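Pullulanase (Bacillus acidopullulyticus, PDB 2WAN) hydrolyses the alpha-1,6-glucosidic linkages of pullulan and, probably, the branch points of starch-type polysaccharides, as a multidomain glycoside hydrolase built round an alpha-amylase-type barrel. Local coordinates at residues T149-P154 with L278-D283; K601-S606 with A633-E638. All coordinates share one frame; numbering follows the deposited sequence.

Contact 1 of 2, residues T149-P154 with L278-D283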
# COMPACT_ATOMS: atom_id res chain seq x y z
N THR A 149 30.17 -18.11 -24.13
CA THR A 149 30.99 -17.95 -25.33
C THR A 149 32.49 -18.05 -25.06
O THR A 149 33.30 -18.08 -26.00
CB THR A 149 30.71 -16.59 -26.02
OG1 THR A 149 31.13 -15.52 -25.17
CG2 THR A 149 29.23 -16.43 -26.34
N GLY A 150 32.87 -18.08 -23.79
CA GLY A 150 34.29 -18.08 -23.40
C GLY A 150 34.94 -16.71 -23.42
O GLY A 150 36.09 -16.57 -22.99
N GLU A 151 34.22 -15.70 -23.90
CA GLU A 151 34.74 -14.34 -24.06
C GLU A 151 35.02 -13.64 -22.73
O GLU A 151 34.17 -13.59 -21.84
CB GLU A 151 33.76 -13.50 -24.89
CG GLU A 151 34.18 -12.03 -25.09
CD GLU A 151 33.07 -11.16 -25.66
OE1 GLU A 151 31.96 -11.67 -25.89
OE2 GLU A 151 33.32 -9.95 -25.87
N LYS A 152 36.24 -13.11 -22.61
CA LYS A 152 36.61 -12.27 -21.48
C LYS A 152 36.17 -10.84 -21.74
O LYS A 152 36.31 -10.32 -22.85
CB LYS A 152 38.12 -12.33 -21.25
CG LYS A 152 38.63 -13.66 -20.72
CD LYS A 152 40.15 -13.65 -20.59
CE LYS A 152 40.68 -14.88 -19.87
NZ LYS A 152 40.72 -16.09 -20.75
N ILE A 153 35.61 -10.20 -20.71
CA ILE A 153 35.23 -8.79 -20.80
C ILE A 153 36.10 -8.01 -19.81
O ILE A 153 36.06 -8.29 -18.61
CB ILE A 153 33.72 -8.56 -20.50
CG1 ILE A 153 32.86 -9.38 -21.47
CG2 ILE A 153 33.38 -7.07 -20.59
CD1 ILE A 153 31.38 -9.46 -21.10
N PRO A 154 36.90 -7.06 -20.32
CA PRO A 154 37.78 -6.31 -19.42
C PRO A 154 37.01 -5.42 -18.43
O PRO A 154 36.06 -4.73 -18.82
CB PRO A 154 38.61 -5.45 -20.38
CG PRO A 154 38.57 -6.19 -21.69
CD PRO A 154 37.17 -6.75 -21.74
N LEU A 278 32.47 -2.15 -17.02
CA LEU A 278 32.91 -3.10 -18.04
C LEU A 278 33.17 -2.42 -19.38
O LEU A 278 32.58 -1.38 -19.68
CB LEU A 278 31.87 -4.22 -18.20
CG LEU A 278 31.48 -5.02 -16.95
CD1 LEU A 278 30.52 -6.14 -17.34
CD2 LEU A 278 32.68 -5.59 -16.19
N ALA A 279 34.07 -3.00 -20.17
CA ALA A 279 34.42 -2.45 -21.49
C ALA A 279 33.28 -2.60 -22.50
O ALA A 279 33.07 -1.73 -23.34
CB ALA A 279 35.71 -3.08 -22.03
N SER A 280 32.54 -3.71 -22.39
CA SER A 280 31.39 -3.96 -23.25
C SER A 280 30.20 -4.47 -22.43
O SER A 280 30.38 -4.99 -21.32
CB SER A 280 31.75 -4.99 -24.33
OG SER A 280 32.12 -6.23 -23.75
N ALA A 281 29.01 -4.31 -23.00
CA ALA A 281 27.75 -4.76 -22.37
C ALA A 281 27.51 -6.26 -22.56
O ALA A 281 27.34 -6.72 -23.69
CB ALA A 281 26.59 -3.96 -22.93
N PRO A 282 27.50 -7.04 -21.45
CA PRO A 282 27.28 -8.48 -21.59
C PRO A 282 25.86 -8.83 -22.05
O PRO A 282 24.95 -8.01 -21.93
CB PRO A 282 27.51 -9.03 -20.18
CG PRO A 282 28.16 -7.93 -19.40
CD PRO A 282 27.76 -6.64 -20.06
N ASP A 283 25.71 -10.03 -22.60
CA ASP A 283 24.41 -10.57 -23.00
C ASP A 283 23.70 -11.10 -21.75
O ASP A 283 24.18 -12.03 -21.09
CB ASP A 283 24.64 -11.69 -24.04
CG ASP A 283 23.34 -12.25 -24.63
OD1 ASP A 283 22.32 -12.34 -23.91
OD2 ASP A 283 23.37 -12.61 -25.83
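I153 and P154 meet L278, A279, S280 and P282 where two antiparallel neighbours of a mixed beta sheet in the N-terminal half of the enzyme come together: the first residues of strand 152-160 lie beside the end of strand 273-278. The backbone supplies a single hydrogen bond across the contact, from A279 N to P154 O at 3.0 Å. Beyond it the second chain leaves the sheet as a loop that passes alongside I153.

Apolar packing does the rest, and I153 carries most of it. Its two branches part: with CG1 beside the backbone N (chi1 -58°), CD1 reaches along the loop to P282, whose CG is 3.9 Å away, the I153 and P282 side chains crossing at about a right angle, while CG2 faces L278 CB at 4.0 Å. At the exposed margin P154 lays CD and CB of its ring against the methyl of A279, P154 CD to A279 CB 4.0 Å.

One polar side chain joins in through van der Waals contact. The hydroxyl of S280 sits between its own backbone N and carbonyl carbon (chi1 62°), which turns OG to within 3.5 Å of I153 CG2.

Contact 2 of 2, residues K601-S606 with A633-E638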
# COMPACT_ATOMS: atom_id res chain seq x y z
N LYS A 601 4.40 -2.32 -14.46
CA LYS A 601 3.44 -2.62 -15.52
C LYS A 601 2.52 -3.78 -15.15
O LYS A 601 1.32 -3.73 -15.45
CB LYS A 601 4.15 -2.90 -16.85
CG LYS A 601 3.19 -3.33 -17.98
CD LYS A 601 3.95 -3.56 -19.28
CE LYS A 601 3.07 -4.21 -20.37
NZ LYS A 601 1.72 -3.57 -20.49
N PHE A 602 3.07 -4.81 -14.49
CA PHE A 602 2.26 -5.94 -14.07
C PHE A 602 1.11 -5.48 -13.16
O PHE A 602 -0.03 -5.93 -13.29
CB PHE A 602 3.10 -7.01 -13.33
CG PHE A 602 2.25 -8.11 -12.76
CD1 PHE A 602 1.86 -9.18 -13.56
CD2 PHE A 602 1.75 -8.05 -11.44
CE1 PHE A 602 1.03 -10.19 -13.07
CE2 PHE A 602 0.92 -9.06 -10.95
CZ PHE A 602 0.57 -10.13 -11.77
N VAL A 603 1.43 -4.60 -12.22
CA VAL A 603 0.42 -4.08 -11.30
C VAL A 603 -0.59 -3.22 -12.05
O VAL A 603 -1.81 -3.38 -11.87
CB VAL A 603 1.07 -3.30 -10.12
CG1 VAL A 603 -0.02 -2.66 -9.22
CG2 VAL A 603 1.94 -4.24 -9.31
N LEU A 604 -0.11 -2.30 -12.88
CA LEU A 604 -1.02 -1.46 -13.65
C LEU A 604 -1.95 -2.28 -14.54
O LEU A 604 -3.15 -2.01 -14.60
CB LEU A 604 -0.24 -0.45 -14.51
CG LEU A 604 0.51 0.63 -13.71
CD1 LEU A 604 1.62 1.26 -14.58
CD2 LEU A 604 -0.46 1.68 -13.22
N ASP A 605 -1.39 -3.26 -15.25
CA ASP A 605 -2.23 -4.13 -16.10
C ASP A 605 -3.28 -4.86 -15.25
O ASP A 605 -4.44 -4.98 -15.65
CB ASP A 605 -1.39 -5.16 -16.84
CG ASP A 605 -0.55 -4.56 -17.96
OD1 ASP A 605 -0.79 -3.42 -18.37
OD2 ASP A 605 0.36 -5.26 -18.42
N SER A 606 -2.86 -5.32 -14.07
CA SER A 606 -3.78 -6.07 -13.19
C SER A 606 -4.97 -5.23 -12.72
O SER A 606 -6.12 -5.66 -12.83
CB SER A 606 -3.05 -6.65 -11.99
OG SER A 606 -3.92 -7.51 -11.27
N ALA A 633 0.67 7.27 -8.19
CA ALA A 633 0.27 8.33 -9.09
C ALA A 633 -0.16 7.73 -10.43
O ALA A 633 -1.16 8.16 -11.01
CB ALA A 633 1.42 9.34 -9.27
N LYS A 634 0.59 6.75 -10.93
CA LYS A 634 0.25 6.14 -12.22
C LYS A 634 -1.02 5.30 -12.16
O LYS A 634 -1.84 5.33 -13.09
CB LYS A 634 1.40 5.29 -12.77
CG LYS A 634 2.58 6.09 -13.28
CD LYS A 634 3.63 5.15 -13.84
CE LYS A 634 4.73 5.91 -14.56
NZ LYS A 634 5.74 4.93 -15.06
N ILE A 635 -1.18 4.54 -11.07
CA ILE A 635 -2.41 3.79 -10.85
C ILE A 635 -3.60 4.74 -10.85
O ILE A 635 -4.59 4.53 -11.57
CB ILE A 635 -2.36 2.98 -9.53
CG1 ILE A 635 -1.39 1.79 -9.68
CG2 ILE A 635 -3.79 2.51 -9.10
CD1 ILE A 635 -1.07 1.07 -8.38
N SER A 636 -3.51 5.80 -10.05
CA SER A 636 -4.59 6.79 -9.96
C SER A 636 -4.89 7.42 -11.33
O SER A 636 -6.05 7.46 -11.76
CB SER A 636 -4.23 7.87 -8.92
OG SER A 636 -5.25 8.86 -8.87
N ASN A 637 -3.85 7.87 -12.02
CA ASN A 637 -4.05 8.50 -13.33
C ASN A 637 -4.68 7.57 -14.37
O ASN A 637 -5.59 7.98 -15.10
CB ASN A 637 -2.73 9.10 -13.84
CG ASN A 637 -2.28 10.32 -13.03
OD1 ASN A 637 -3.04 10.85 -12.22
ND2 ASN A 637 -1.04 10.74 -13.23
N GLU A 638 -4.21 6.32 -14.44
CA GLU A 638 -4.76 5.36 -15.41
C GLU A 638 -6.21 5.02 -15.09
O GLU A 638 -7.07 5.04 -15.98
CB GLU A 638 -3.92 4.09 -15.47
CG GLU A 638 -2.57 4.28 -16.15
CD GLU A 638 -1.89 2.97 -16.54
OE1 GLU A 638 -2.51 1.88 -16.41
OE2 GLU A 638 -0.72 3.06 -16.96
O HOH W 1 -2.03 -1.00 -17.67
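L604 is directed toward helix 633-638 and fits between I635 and E638. With chi1 at -68° its CG stands beside the backbone N, and CD2 comes within 3.6 Å of I635 N and 3.7 Å of I635 CG1. The two side chains meet at a slant, and CD2 also brushes the CB of K634, whose extended chain carries NZ to a hydrogen bond with Q600 OE1 on helix 597-614.

E638 crosses L604 at about a right angle. Its carboxylate packs against the leucine, OE1 3.8 Å from L604 CB and OE2 3.8 Å from L604 CD1. N608, one turn on from L604, donates to OE1, and a water bridges the same oxygen to D605 OD1. D605 is itself tied to K601 by a salt bridge, NZ to OD2 3.0 Å. On the buried flank V603 CG1 meets I635 CD1 at 4.0 Å.

The axes of the two short segments approach to 10.2 Å, crossing at -28°. Helix 597-614 leads into barrel strand 618-621 and helix 629-642 into strand 647-650, so this is the packing of consecutive outer helices in a (beta/alpha)8 TIM barrel, the catalytic fold of alpha-amylase relatives.

The two contacts belong to different parts of the enzyme, with centres 36 Å apart and nearest atoms about 21 Å apart, and they share no strand or helix. Contact 1 is peripheral, its centre about 40 Å from the centre of the chain, and partly buried; it joins segments more than 120 residues apart in sequence within a beta unit. Contact 2 is buried, 13 Å from that centre, and joins neighbouring helices of the barrel. Their chemistry follows: at the end of a strand pair the backbone still bonds directly across, whereas the helices meet through apolar packing, direct side-chain hydrogen bonds and a bridging water, with no backbone hydrogen bond between the segments. Branched aliphatic residues fill the middle of both.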